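Long-range contacts in arginine kinase (Anthopleura japonica, PDB 4RF7), which catalyses the reversible transfer of a phosphoryl group from ATP to L-arginine, giving N(omega)-phospho-L-arginine and ADP: residues A[143-148]-A[275-280]; A[135-140]-A[232-237]; A[72-77]-A[86-91]; A[65-70]-A[198-203]. All coordinates share one frame; numbering follows the deposited sequence.

Contact 1. Residues A[143-148]-A[275-280]. With ARG (arginine), chain G.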
loop_
_atom_site.group_PDB
_atom_site.type_symbol
_atom_site.label_atom_id
_atom_site.label_comp_id
_atom_site.label_asym_id
_atom_site.label_seq_id
_atom_site.Cartn_x
_atom_site.Cartn_y
_atom_site.Cartn_z
ATOM N N LEU A 143 -25.251 4.130 25.637
ATOM C CA LEU A 143 -23.940 3.959 25.033
ATOM C C LEU A 143 -23.469 2.528 25.292
ATOM O O LEU A 143 -24.115 1.785 26.034
ATOM C CB LEU A 143 -22.958 4.995 25.583
ATOM C CG LEU A 143 -23.407 6.440 25.334
ATOM C CD1 LEU A 143 -22.480 7.452 25.996
ATOM C CD2 LEU A 143 -23.506 6.717 23.845
ATOM N N ALA A 144 -22.362 2.138 24.670
ATOM C CA ALA A 144 -21.865 0.760 24.762
ATOM C C ALA A 144 -21.813 0.135 26.172
ATOM O O ALA A 144 -22.164 -1.038 26.334
ATOM C CB ALA A 144 -20.511 0.623 24.053
ATOM N N PRO A 145 -21.372 0.897 27.193
ATOM C CA PRO A 145 -21.358 0.270 28.520
ATOM C C PRO A 145 -22.758 0.088 29.105
ATOM O O PRO A 145 -22.912 -0.665 30.071
ATOM C CB PRO A 145 -20.576 1.273 29.378
ATOM C CG PRO A 145 -19.801 2.109 28.414
ATOM C CD PRO A 145 -20.677 2.199 27.198
ATOM N N GLY A 146 -23.757 0.764 28.541
ATOM C CA GLY A 146 -25.097 0.732 29.108
ATOM C C GLY A 146 -26.174 0.120 28.231
ATOM O O GLY A 146 -27.250 -0.233 28.720
ATOM N N VAL A 147 -25.889 -0.004 26.936
ATOM C CA VAL A 147 -26.862 -0.521 25.972
ATOM C C VAL A 147 -27.408 -1.890 26.397
ATOM O O VAL A 147 -26.655 -2.761 26.845
ATOM C CB VAL A 147 -26.263 -0.586 24.542
ATOM C CG1 VAL A 147 -25.046 -1.499 24.496
ATOM C CG2 VAL A 147 -27.304 -1.033 23.536
ATOM N N THR A 148 -28.723 -2.066 26.289
ATOM C CA THR A 148 -29.339 -3.347 26.629
ATOM C C THR A 148 -29.048 -4.395 25.562
ATOM O O THR A 148 -28.546 -4.078 24.482
ATOM C CB THR A 148 -30.863 -3.232 26.833
ATOM O OG1 THR A 148 -31.474 -2.749 25.633
ATOM C CG2 THR A 148 -31.190 -2.291 27.983
ATOM N N LEU A 275 -21.561 12.088 21.087
ATOM C CA LEU A 275 -21.341 11.364 22.339
ATOM C C LEU A 275 -20.704 9.988 22.125
ATOM O O LEU A 275 -21.098 9.240 21.228
ATOM C CB LEU A 275 -22.651 11.231 23.120
ATOM C CG LEU A 275 -23.238 12.565 23.577
ATOM C CD1 LEU A 275 -24.659 12.393 24.060
ATOM C CD2 LEU A 275 -22.382 13.168 24.672
ATOM N N THR A 276 -19.713 9.669 22.956
ATOM C CA THR A 276 -19.013 8.388 22.888
ATOM C C THR A 276 -18.871 7.768 24.278
ATOM O O THR A 276 -19.074 8.448 25.286
ATOM C CB THR A 276 -17.614 8.545 22.262
ATOM O OG1 THR A 276 -16.923 9.629 22.897
ATOM C CG2 THR A 276 -17.723 8.820 20.775
ATOM N N SER A 277 -18.513 6.486 24.323
ATOM C CA SER A 277 -18.340 5.777 25.586
ATOM C C SER A 277 -17.190 6.373 26.391
ATOM O O SER A 277 -17.309 6.588 27.600
ATOM C CB SER A 277 -18.095 4.288 25.338
ATOM O OG SER A 277 -19.098 3.740 24.506
ATOM N N CYS A 278 -16.077 6.635 25.714
ATOM C CA CYS A 278 -14.938 7.287 26.348
ATOM C C CYS A 278 -14.964 8.781 26.053
ATOM O O CYS A 278 -15.109 9.186 24.895
ATOM C CB CYS A 278 -13.621 6.689 25.852
ATOM S SG CYS A 278 -12.170 7.339 26.715
ATOM N N PRO A 279 -14.834 9.611 27.101
ATOM C CA PRO A 279 -14.835 11.068 26.913
ATOM C C PRO A 279 -13.695 11.554 26.015
ATOM O O PRO A 279 -13.753 12.681 25.525
ATOM C CB PRO A 279 -14.676 11.619 28.343
ATOM C CG PRO A 279 -14.236 10.446 29.189
ATOM C CD PRO A 279 -14.801 9.229 28.525
ATOM N N SER A 280 -12.683 10.715 25.801
ATOM C CA SER A 280 -11.569 11.056 24.916
ATOM C C SER A 280 -12.014 11.185 23.459
ATOM O O SER A 280 -11.360 11.860 22.658
ATOM C CB SER A 280 -10.472 9.994 25.010
ATOM O OG SER A 280 -10.939 8.741 24.541
HETATM N N ARG G . -9.661 3.518 29.337
HETATM C CA ARG G . -8.277 3.677 28.894
HETATM C C ARG G . -7.488 4.619 29.798
HETATM O O ARG G . -8.044 5.304 30.660
HETATM C CB ARG G . -8.223 4.169 27.443
HETATM C CG ARG G . -9.077 5.398 27.158
HETATM C CD ARG G . -8.838 5.932 25.747
HETATM N NE ARG G . -8.862 4.877 24.734
HETATM C CZ ARG G . -9.966 4.422 24.146
HETATM N NH1 ARG G . -9.889 3.463 23.233
HETATM N NH2 ARG G . -11.149 4.923 24.471
HETATM O OXT ARG G . -6.264 4.707 29.683
HETATM O O HOH W 1 -21.436 4.116 22.364
#
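Beside the arginine site, S277 of loop 275-280 packs against A144 and P145 of loop 143-148, one residue before C278, a substrate-binding residue by similarity. The middle of the contact is the side chain of S277. Its OG lies beside the backbone N and anti to the carbonyl carbon (chi1 -53°), which brings it up to two apolar groups of the other loop, 3.5 Å from A144 CB and 3.5 Å from P145 CD. No direct hydrogen bond joins the loops. A water does so instead, accepting from A144 N at 3.2 Å and donating to S277 OG, also at 3.2 Å. The hydroxyl is further tied to the backbone O of E232, so this buried polar atom is held between a water and a carbonyl while methyl and ring carbons cover it. L143 supplies the other half of the packing: its CD1 sits 3.6 Å from T276 O. The backbone O of L143 in turn takes the N-H groups of both G146 and V147, which closes the loop into a tight turn. Within 275-280, T276 OG1 donates to C278 O over 2.7 Å, a bond that braces the backbone around C278, whose CB comes 3.3 Å from NH2 of the bound arginine. Helix 79-84 borders the apolar end, with Y82 against both L143 and L275. V147 turns to helix 149-163, and P279 and S280 reach helix 86-96.

Contact 2. Residues A[135-140]-A[232-237]. With ARG (arginine), chain G.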
loop_
_atom_site.group_PDB
_atom_site.type_symbol
_atom_site.label_atom_id
_atom_site.label_comp_id
_atom_site.label_asym_id
_atom_site.label_seq_id
_atom_site.Cartn_x
_atom_site.Cartn_y
_atom_site.Cartn_z
ATOM N N ALA A 135 -15.911 7.908 15.570
ATOM C CA ALA A 135 -16.751 7.107 16.455
ATOM C C ALA A 135 -18.124 7.768 16.549
ATOM O O ALA A 135 -18.216 8.991 16.676
ATOM C CB ALA A 135 -16.121 6.994 17.833
ATOM N N ARG A 136 -19.185 6.968 16.477
ATOM C CA ARG A 136 -20.550 7.493 16.513
ATOM C C ARG A 136 -21.477 6.559 17.291
ATOM O O ARG A 136 -21.220 5.354 17.391
ATOM C CB ARG A 136 -21.088 7.679 15.089
ATOM C CG ARG A 136 -20.388 8.750 14.250
ATOM C CD ARG A 136 -20.773 10.160 14.679
ATOM N NE ARG A 136 -20.236 11.177 13.773
ATOM C CZ ARG A 136 -19.055 11.769 13.929
ATOM N NH1 ARG A 136 -18.285 11.456 14.964
ATOM N NH2 ARG A 136 -18.647 12.681 13.056
ATOM N N SER A 137 -22.555 7.115 17.838
ATOM C CA SER A 137 -23.573 6.315 18.516
ATOM C C SER A 137 -24.968 6.756 18.071
ATOM O O SER A 137 -25.207 7.946 17.865
ATOM C CB SER A 137 -23.427 6.424 20.035
ATOM O OG SER A 137 -22.217 5.842 20.472
ATOM N N LEU A 138 -25.881 5.798 17.917
ATOM C CA LEU A 138 -27.225 6.085 17.413
ATOM C C LEU A 138 -28.128 6.721 18.474
ATOM O O LEU A 138 -27.955 6.481 19.670
ATOM C CB LEU A 138 -27.883 4.812 16.882
ATOM C CG LEU A 138 -27.151 4.023 15.799
ATOM C CD1 LEU A 138 -28.029 2.898 15.267
ATOM C CD2 LEU A 138 -26.705 4.935 14.666
ATOM N N LYS A 139 -29.082 7.535 18.026
ATOM C CA LYS A 139 -30.085 8.122 18.915
ATOM C C LYS A 139 -31.007 7.053 19.490
ATOM O O LYS A 139 -31.345 6.087 18.804
ATOM C CB LYS A 139 -30.954 9.122 18.153
ATOM C CG LYS A 139 -30.320 10.465 17.859
ATOM C CD LYS A 139 -31.314 11.326 17.087
ATOM C CE LYS A 139 -30.677 12.572 16.492
ATOM N NZ LYS A 139 -31.611 13.218 15.522
ATOM N N GLY A 140 -31.421 7.235 20.743
ATOM C CA GLY A 140 -32.468 6.412 21.323
ATOM C C GLY A 140 -32.001 5.222 22.137
ATOM O O GLY A 140 -32.821 4.449 22.635
ATOM N N GLU A 232 -16.414 -0.658 20.955
ATOM C CA GLU A 232 -16.320 0.295 22.066
ATOM C C GLU A 232 -17.441 1.332 21.990
ATOM O O GLU A 232 -17.896 1.859 23.009
ATOM C CB GLU A 232 -14.953 0.989 22.074
ATOM C CG GLU A 232 -14.823 2.069 23.144
ATOM C CD GLU A 232 -13.410 2.581 23.301
ATOM O OE1 GLU A 232 -12.463 1.808 23.046
ATOM O OE2 GLU A 232 -13.247 3.757 23.689
ATOM N N ASP A 233 -17.869 1.633 20.771
ATOM C CA ASP A 233 -19.042 2.467 20.549
ATOM C C ASP A 233 -19.931 1.710 19.578
ATOM O O ASP A 233 -19.511 0.682 19.041
ATOM C CB ASP A 233 -18.641 3.830 19.966
ATOM C CG ASP A 233 -17.903 4.704 20.966
ATOM O OD1 ASP A 233 -18.572 5.338 21.808
ATOM O OD2 ASP A 233 -16.659 4.763 20.905
ATOM N N HIS A 234 -21.154 2.197 19.366
ATOM C CA HIS A 234 -22.061 1.572 18.411
ATOM C C HIS A 234 -21.367 1.426 17.063
ATOM O O HIS A 234 -21.427 0.373 16.425
ATOM C CB HIS A 234 -23.326 2.413 18.222
ATOM C CG HIS A 234 -24.135 2.585 19.474
ATOM N ND1 HIS A 234 -25.234 3.411 19.526
ATOM C CD2 HIS A 234 -24.003 2.045 20.703
ATOM C CE1 HIS A 234 -25.750 3.376 20.747
ATOM N NE2 HIS A 234 -25.016 2.548 21.479
ATOM N N LEU A 235 -20.700 2.498 16.647
ATOM C CA LEU A 235 -20.063 2.553 15.342
ATOM C C LEU A 235 -18.645 3.094 15.433
ATOM O O LEU A 235 -18.403 4.134 16.054
ATOM C CB LEU A 235 -20.878 3.437 14.395
ATOM C CG LEU A 235 -22.287 2.951 14.056
ATOM C CD1 LEU A 235 -23.149 4.083 13.519
ATOM C CD2 LEU A 235 -22.202 1.832 13.043
ATOM N N ARG A 236 -17.713 2.370 14.818
ATOM C CA ARG A 236 -16.379 2.887 14.557
ATOM C C ARG A 236 -16.201 2.824 13.046
ATOM O O ARG A 236 -16.076 1.741 12.468
ATOM C CB ARG A 236 -15.316 2.044 15.260
ATOM C CG ARG A 236 -13.911 2.644 15.212
ATOM C CD ARG A 236 -12.932 1.788 16.002
ATOM N NE ARG A 236 -11.683 2.479 16.315
ATOM C CZ ARG A 236 -11.548 3.383 17.282
ATOM N NH1 ARG A 236 -10.370 3.951 17.501
ATOM N NH2 ARG A 236 -12.591 3.729 18.028
ATOM N N ILE A 237 -16.211 3.989 12.408
ATOM C CA ILE A 237 -16.262 4.065 10.955
ATOM C C ILE A 237 -14.942 4.594 10.400
ATOM O O ILE A 237 -14.499 5.688 10.760
ATOM C CB ILE A 237 -17.432 4.957 10.504
ATOM C CG1 ILE A 237 -18.715 4.540 11.232
ATOM C CG2 ILE A 237 -17.611 4.892 8.997
ATOM C CD1 ILE A 237 -19.919 5.416 10.939
HETATM N N ARG G . -9.661 3.518 29.337
HETATM C CA ARG G . -8.277 3.677 28.894
HETATM C C ARG G . -7.488 4.619 29.798
HETATM O O ARG G . -8.044 5.304 30.660
HETATM C CB ARG G . -8.223 4.169 27.443
HETATM C CG ARG G . -9.077 5.398 27.158
HETATM C CD ARG G . -8.838 5.932 25.747
HETATM N NE ARG G . -8.862 4.877 24.734
HETATM C CZ ARG G . -9.966 4.422 24.146
HETATM N NH1 ARG G . -9.889 3.463 23.233
HETATM N NH2 ARG G . -11.149 4.923 24.471
HETATM O OXT ARG G . -6.264 4.707 29.683
HETATM O O HOH W 1 -21.436 4.116 22.364
#
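Strands 127-136 and 235-242 run antiparallel here, and R136 and L235 form a hydrogen-bonded pair next to the non-hydrogen-bonded pair A135 and R236. R136 N donates to L235 O at 3.0 Å and nearly straight (168°), while the return bond from L235 N to R136 O is more bent, at 141°. Alongside, the CA of A135 makes a C-H...O contact with L235 O. Past R136 a side chain takes over from the backbone: L138 N donates to ND1 of H234 at 3.0 Å, tilted somewhat from the ring plane. That bond uses ND1 as an acceptor, and NE2 meets the backbone O of G142, so the imidazole is fixed at both nitrogens. S137 CB lies over one face of the same ring, 3.9 Å from its centroid, in a CH-pi contact. The pair belongs to the middle of the eight-stranded antiparallel sheet of the phosphagen kinase catalytic domain, and its loop end opens on the substrate. With CG anti to the backbone N and the chain extended beyond it, E232, a substrate-binding residue by similarity, carries its carboxylate to the arginine guanidinium, OE2 2.5 Å from NH2 and OE1 3.1 Å from NH1. The neighbouring D233 faces S137, and a water between them donates to D233 OD1 and lies 2.7 Å from S137 OG; S277 N also donates to OD1. L138 CD2 touches L235 CD1 at 3.8 Å, and both leucines pack against V159 of helix 149-163.

Contact 3. Residues A[72-77]-A[86-91]. With ARG (arginine), chain G.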
loop_
_atom_site.group_PDB
_atom_site.type_symbol
_atom_site.label_atom_id
_atom_site.label_comp_id
_atom_site.label_asym_id
_atom_site.label_seq_id
_atom_site.Cartn_x
_atom_site.Cartn_y
_atom_site.Cartn_z
ATOM N N VAL A 72 -7.390 7.787 31.431
ATOM C CA VAL A 72 -8.671 8.458 31.627
ATOM C C VAL A 72 -9.441 7.782 32.765
ATOM O O VAL A 72 -9.598 8.356 33.844
ATOM C CB VAL A 72 -9.504 8.450 30.338
ATOM C CG1 VAL A 72 -10.783 9.261 30.522
ATOM C CG2 VAL A 72 -8.692 8.997 29.171
ATOM N N GLY A 73 -9.930 6.571 32.519
ATOM C CA GLY A 73 -10.475 5.748 33.585
ATOM C C GLY A 73 -11.968 5.828 33.833
ATOM O O GLY A 73 -12.459 5.277 34.823
ATOM N N VAL A 74 -12.691 6.518 32.955
ATOM C CA VAL A 74 -14.151 6.541 33.038
ATOM C C VAL A 74 -14.795 6.248 31.686
ATOM O O VAL A 74 -14.228 6.556 30.636
ATOM C CB VAL A 74 -14.696 7.882 33.579
ATOM C CG1 VAL A 74 -14.255 8.114 35.015
ATOM C CG2 VAL A 74 -14.263 9.031 32.684
ATOM N N TYR A 75 -15.976 5.639 31.724
ATOM C CA TYR A 75 -16.783 5.441 30.527
ATOM C C TYR A 75 -18.202 5.886 30.847
ATOM O O TYR A 75 -18.671 5.710 31.972
ATOM C CB TYR A 75 -16.776 3.970 30.094
ATOM C CG TYR A 75 -15.453 3.488 29.537
ATOM C CD1 TYR A 75 -14.459 3.004 30.378
ATOM C CD2 TYR A 75 -15.201 3.516 28.171
ATOM C CE1 TYR A 75 -13.249 2.557 29.873
ATOM C CE2 TYR A 75 -13.988 3.074 27.657
ATOM C CZ TYR A 75 -13.019 2.597 28.514
ATOM O OH TYR A 75 -11.813 2.155 28.015
ATOM N N ALA A 76 -18.885 6.477 29.872
ATOM C CA ALA A 76 -20.274 6.874 30.082
ATOM C C ALA A 76 -21.209 5.756 29.639
ATOM O O ALA A 76 -21.098 5.258 28.514
ATOM C CB ALA A 76 -20.587 8.153 29.337
ATOM N N GLY A 77 -22.131 5.369 30.519
ATOM C CA GLY A 77 -23.102 4.338 30.194
ATOM C C GLY A 77 -24.186 4.856 29.264
ATOM O O GLY A 77 -24.813 4.083 28.533
ATOM N N GLY A 86 -21.911 14.931 35.799
ATOM C CA GLY A 86 -21.218 16.109 35.297
ATOM C C GLY A 86 -20.042 16.638 36.101
ATOM O O GLY A 86 -18.987 16.910 35.523
ATOM N N PRO A 87 -20.215 16.810 37.425
ATOM C CA PRO A 87 -19.110 17.289 38.265
ATOM C C PRO A 87 -17.822 16.482 38.075
ATOM O O PRO A 87 -16.736 17.029 38.268
ATOM C CB PRO A 87 -19.652 17.096 39.680
ATOM C CG PRO A 87 -21.123 17.298 39.535
ATOM C CD PRO A 87 -21.484 16.745 38.177
ATOM N N LEU A 88 -17.948 15.210 37.699
ATOM C CA LEU A 88 -16.786 14.374 37.399
ATOM C C LEU A 88 -16.379 14.452 35.924
ATOM O O LEU A 88 -15.205 14.651 35.606
ATOM C CB LEU A 88 -17.054 12.916 37.797
ATOM C CG LEU A 88 -15.973 11.900 37.415
ATOM C CD1 LEU A 88 -14.657 12.235 38.097
ATOM C CD2 LEU A 88 -16.401 10.482 37.753
ATOM N N PHE A 89 -17.351 14.293 35.027
ATOM C CA PHE A 89 -17.079 14.265 33.588
ATOM C C PHE A 89 -16.609 15.602 33.014
ATOM O O PHE A 89 -15.702 15.630 32.174
ATOM C CB PHE A 89 -18.307 13.765 32.819
ATOM C CG PHE A 89 -18.434 12.266 32.787
ATOM C CD1 PHE A 89 -17.624 11.511 31.948
ATOM C CD2 PHE A 89 -19.363 11.613 33.588
ATOM C CE1 PHE A 89 -17.733 10.127 31.911
ATOM C CE2 PHE A 89 -19.478 10.230 33.554
ATOM C CZ PHE A 89 -18.660 9.487 32.716
ATOM N N ASP A 90 -17.228 16.699 33.447
ATOM C CA ASP A 90 -16.841 18.030 32.975
ATOM C C ASP A 90 -15.362 18.283 33.236
ATOM O O ASP A 90 -14.625 18.726 32.355
ATOM C CB ASP A 90 -17.671 19.121 33.663
ATOM C CG ASP A 90 -19.147 19.045 33.320
ATOM O OD1 ASP A 90 -19.509 18.301 32.387
ATOM O OD2 ASP A 90 -19.946 19.746 33.980
ATOM N N ALA A 91 -14.935 17.993 34.462
ATOM C CA ALA A 91 -13.543 18.176 34.863
ATOM C C ALA A 91 -12.590 17.302 34.039
ATOM O O ALA A 91 -11.538 17.765 33.598
ATOM C CB ALA A 91 -13.387 17.886 36.344
HETATM N N ARG G . -9.661 3.518 29.337
HETATM C CA ARG G . -8.277 3.677 28.894
HETATM C C ARG G . -7.488 4.619 29.798
HETATM O O ARG G . -8.044 5.304 30.660
HETATM C CB ARG G . -8.223 4.169 27.443
HETATM C CG ARG G . -9.077 5.398 27.158
HETATM C CD ARG G . -8.838 5.932 25.747
HETATM N NE ARG G . -8.862 4.877 24.734
HETATM C CZ ARG G . -9.966 4.422 24.146
HETATM N NH1 ARG G . -9.889 3.463 23.233
HETATM N NH2 ARG G . -11.149 4.923 24.471
HETATM O OXT ARG G . -6.264 4.707 29.683
#
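V74 and F89 make the close part of this contact. V74 CG2 reaches 3.7 Å from CE1 of the phenyl ring, and the valine and the ring pass alongside one another, pointing opposite ways. The ring gets there because its chi1 of -82° sets CG beside the backbone N of F89, and its far end then runs toward the loop. There CZ lies 3.8 Å from Y75 O, which approaches the ring edge in plane, and 4.1 Å from A76 CB. Y82 meets the same ring edge-to-face. Packing is looser beside it, where V74 CG1 and L88 CD2 are 4.2 Å apart, and no hydrogen bond crosses between the segments. Farther round helix 86-96, P87 is exposed and D90 and A91 partly so, and none of the three touches the loop. The opposite flank of the loop meets the substrate. V72 N donates to the arginine O at 2.7 Å, G73 N adds a weak bond to that atom, and Y75 OH accepts from the arginine N at 2.9 Å. Residues 71-75 are a substrate-binding segment by similarity, the guanidino-specificity loop of phosphagen kinases, here backed by a helix of the N-terminal domain.

Contact 4. Residues A[65-70]-A[198-203]. With ARG (arginine), chain G.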
loop_
_atom_site.group_PDB
_atom_site.type_symbol
_atom_site.label_atom_id
_atom_site.label_comp_id
_atom_site.label_asym_id
_atom_site.label_seq_id
_atom_site.Cartn_x
_atom_site.Cartn_y
_atom_site.Cartn_z
ATOM N N VAL A 65 -10.645 1.994 38.141
ATOM C CA VAL A 65 -10.317 1.439 39.451
ATOM C C VAL A 65 -9.743 0.027 39.307
ATOM O O VAL A 65 -8.798 -0.348 40.009
ATOM C CB VAL A 65 -11.553 1.408 40.376
ATOM C CG1 VAL A 65 -11.179 0.884 41.756
ATOM C CG2 VAL A 65 -12.168 2.789 40.490
ATOM N N VAL A 66 -10.322 -0.754 38.398
ATOM C CA VAL A 66 -9.812 -2.087 38.093
ATOM C C VAL A 66 -8.442 -1.964 37.439
ATOM O O VAL A 66 -7.499 -2.668 37.806
ATOM C CB VAL A 66 -10.759 -2.859 37.152
ATOM C CG1 VAL A 66 -10.118 -4.158 36.684
ATOM C CG2 VAL A 66 -12.089 -3.141 37.839
ATOM N N ASN A 67 -8.346 -1.052 36.475
ATOM C CA ASN A 67 -7.108 -0.806 35.747
ATOM C C ASN A 67 -6.454 0.510 36.175
ATOM O O ASN A 67 -6.669 1.554 35.556
ATOM C CB ASN A 67 -7.383 -0.803 34.240
ATOM C CG ASN A 67 -8.120 -2.046 33.781
ATOM O OD1 ASN A 67 -7.510 -3.082 33.520
ATOM N ND2 ASN A 67 -9.442 -1.950 33.679
ATOM N N LEU A 68 -5.653 0.448 37.235
ATOM C CA LEU A 68 -5.073 1.642 37.850
ATOM C C LEU A 68 -4.083 2.385 36.948
ATOM O O LEU A 68 -3.765 3.551 37.193
ATOM C CB LEU A 68 -4.437 1.286 39.198
ATOM C CG LEU A 68 -5.442 0.865 40.274
ATOM C CD1 LEU A 68 -4.759 0.238 41.480
ATOM C CD2 LEU A 68 -6.286 2.057 40.705
ATOM N N ASP A 69 -3.612 1.718 35.899
ATOM C CA ASP A 69 -2.711 2.347 34.939
ATOM C C ASP A 69 -3.469 3.207 33.927
ATOM O O ASP A 69 -2.861 3.799 33.032
ATOM C CB ASP A 69 -1.886 1.289 34.205
ATOM C CG ASP A 69 -2.746 0.298 33.442
ATOM O OD1 ASP A 69 -3.790 -0.135 33.974
ATOM O OD2 ASP A 69 -2.370 -0.056 32.305
ATOM N N SER A 70 -4.790 3.275 34.081
ATOM C CA SER A 70 -5.649 4.042 33.177
ATOM C C SER A 70 -5.232 5.506 33.071
ATOM O O SER A 70 -4.877 6.134 34.071
ATOM C CB SER A 70 -7.113 3.963 33.632
ATOM O OG SER A 70 -7.637 2.659 33.472
ATOM N N GLY A 198 -13.283 -7.417 23.992
ATOM C CA GLY A 198 -12.644 -6.227 24.529
ATOM C C GLY A 198 -11.591 -6.522 25.578
ATOM O O GLY A 198 -11.732 -7.477 26.347
ATOM N N ASP A 199 -10.540 -5.704 25.619
ATOM C CA ASP A 199 -9.469 -5.889 26.598
ATOM C C ASP A 199 -9.940 -5.621 28.033
ATOM O O ASP A 199 -11.136 -5.452 28.276
ATOM C CB ASP A 199 -8.238 -5.039 26.245
ATOM C CG ASP A 199 -8.536 -3.542 26.189
ATOM O OD1 ASP A 199 -9.508 -3.086 26.830
ATOM O OD2 ASP A 199 -7.778 -2.810 25.512
ATOM N N ARG A 200 -9.000 -5.577 28.974
ATOM C CA ARG A 200 -9.334 -5.389 30.385
ATOM C C ARG A 200 -10.022 -4.054 30.679
ATOM O O ARG A 200 -10.781 -3.938 31.647
ATOM C CB ARG A 200 -8.084 -5.555 31.259
ATOM C CG ARG A 200 -6.895 -4.697 30.835
ATOM C CD ARG A 200 -5.673 -4.975 31.704
ATOM N NE ARG A 200 -4.494 -4.235 31.256
ATOM C CZ ARG A 200 -4.071 -3.093 31.790
ATOM N NH1 ARG A 200 -4.728 -2.544 32.803
ATOM N NH2 ARG A 200 -2.989 -2.498 31.310
ATOM N N PHE A 201 -9.758 -3.052 29.846
ATOM C CA PHE A 201 -10.381 -1.744 30.017
ATOM C C PHE A 201 -11.851 -1.797 29.615
ATOM O O PHE A 201 -12.711 -1.283 30.327
ATOM C CB PHE A 201 -9.644 -0.675 29.202
ATOM C CG PHE A 201 -8.207 -0.478 29.605
ATOM C CD1 PHE A 201 -7.877 0.312 30.701
ATOM C CD2 PHE A 201 -7.182 -1.074 28.882
ATOM C CE1 PHE A 201 -6.552 0.498 31.071
ATOM C CE2 PHE A 201 -5.856 -0.894 29.247
ATOM C CZ PHE A 201 -5.541 -0.109 30.343
ATOM N N LEU A 202 -12.128 -2.420 28.472
ATOM C CA LEU A 202 -13.498 -2.608 28.004
ATOM C C LEU A 202 -14.268 -3.566 28.911
ATOM O O LEU A 202 -15.442 -3.337 29.217
ATOM C CB LEU A 202 -13.515 -3.117 26.559
ATOM C CG LEU A 202 -12.805 -2.223 25.539
ATOM C CD1 LEU A 202 -13.039 -2.706 24.112
ATOM C CD2 LEU A 202 -13.244 -0.772 25.693
ATOM N N GLU A 203 -13.599 -4.635 29.337
ATOM C CA GLU A 203 -14.193 -5.612 30.250
ATOM C C GLU A 203 -14.704 -4.955 31.527
ATOM O O GLU A 203 -15.834 -5.192 31.950
ATOM C CB GLU A 203 -13.172 -6.695 30.611
ATOM C CG GLU A 203 -13.654 -7.667 31.677
ATOM C CD GLU A 203 -14.788 -8.552 31.193
ATOM O OE1 GLU A 203 -14.869 -8.803 29.974
ATOM O OE2 GLU A 203 -15.597 -9.005 32.032
HETATM N N ARG G . -9.661 3.518 29.337
HETATM C CA ARG G . -8.277 3.677 28.894
HETATM C C ARG G . -7.488 4.619 29.798
HETATM O O ARG G . -8.044 5.304 30.660
HETATM C CB ARG G . -8.223 4.169 27.443
HETATM C CG ARG G . -9.077 5.398 27.158
HETATM C CD ARG G . -8.838 5.932 25.747
HETATM N NE ARG G . -8.862 4.877 24.734
HETATM C CZ ARG G . -9.966 4.422 24.146
HETATM N NH1 ARG G . -9.889 3.463 23.233
HETATM N NH2 ARG G . -11.149 4.923 24.471
HETATM O OXT ARG G . -6.264 4.707 29.683
#
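A salt bridge between D69 and R200, backed by hydrogen bonds of N67, joins the N-terminal domain to the catalytic domain, between the turn after helix 57-66 and the start of helix 200-204. R200 grips D69 end-on: NH1 donates to OD1 at 2.8 Å and NH2 to OD2 at 2.7 Å, both almost straight. The carboxylate is met on its syn sides, and its plane is 20° from that of the guanidinium. R200 reaches across with its chain extended from CG to NE, and the D69 chi1 of 60° turns the carboxylate back to face it. NH1 also donates to N67 OD1 at 2.9 Å, so one nitrogen serves two acceptors. N67 returns a bond from ND2 to R200 O at 3.1 Å, placed well above the carbonyl plane, and ND2 also serves S63 O. F201 packs beside these polar groups. Its CZ lies over one face of the guanidinium, N67 OD1 stands over a face of the phenyl ring, and S70 OG meets the ring edge in plane, 3.4 Å from CE1. The same hydroxyl donates to N67 O at 2.5 Å, bracing the type I turn from N67 to S70, while D199 caps the helix by accepting from L202 N. On the substrate side, S70 CB comes 3.4 Å from the arginine O. The two-bond salt bridge and the asparagine bonds in both directions probably help hold the two domains together in this arginine-bound state, and the end-on grip limits rotation of the R200 guanidinium.

All four contacts lie in the first of the two approximate repeats and reach the same bound arginine. Contacts 1 and 2 are neighbours, centres about 8 Å apart, and share a water; both lie in the catalytic domain, with contact 2 in its antiparallel sheet. Contact 3 belongs to the N-terminal domain, closes before contacts 1 and 2 open, and meets contact 1 through backbone bonds of A76 and G77 with S277 and L143. Contact 4 bridges the two domains, its centre about 15 Å from those of contacts 1 and 3, and its segments enclose contact 3 along the chain. Together they bring both domains around one substrate.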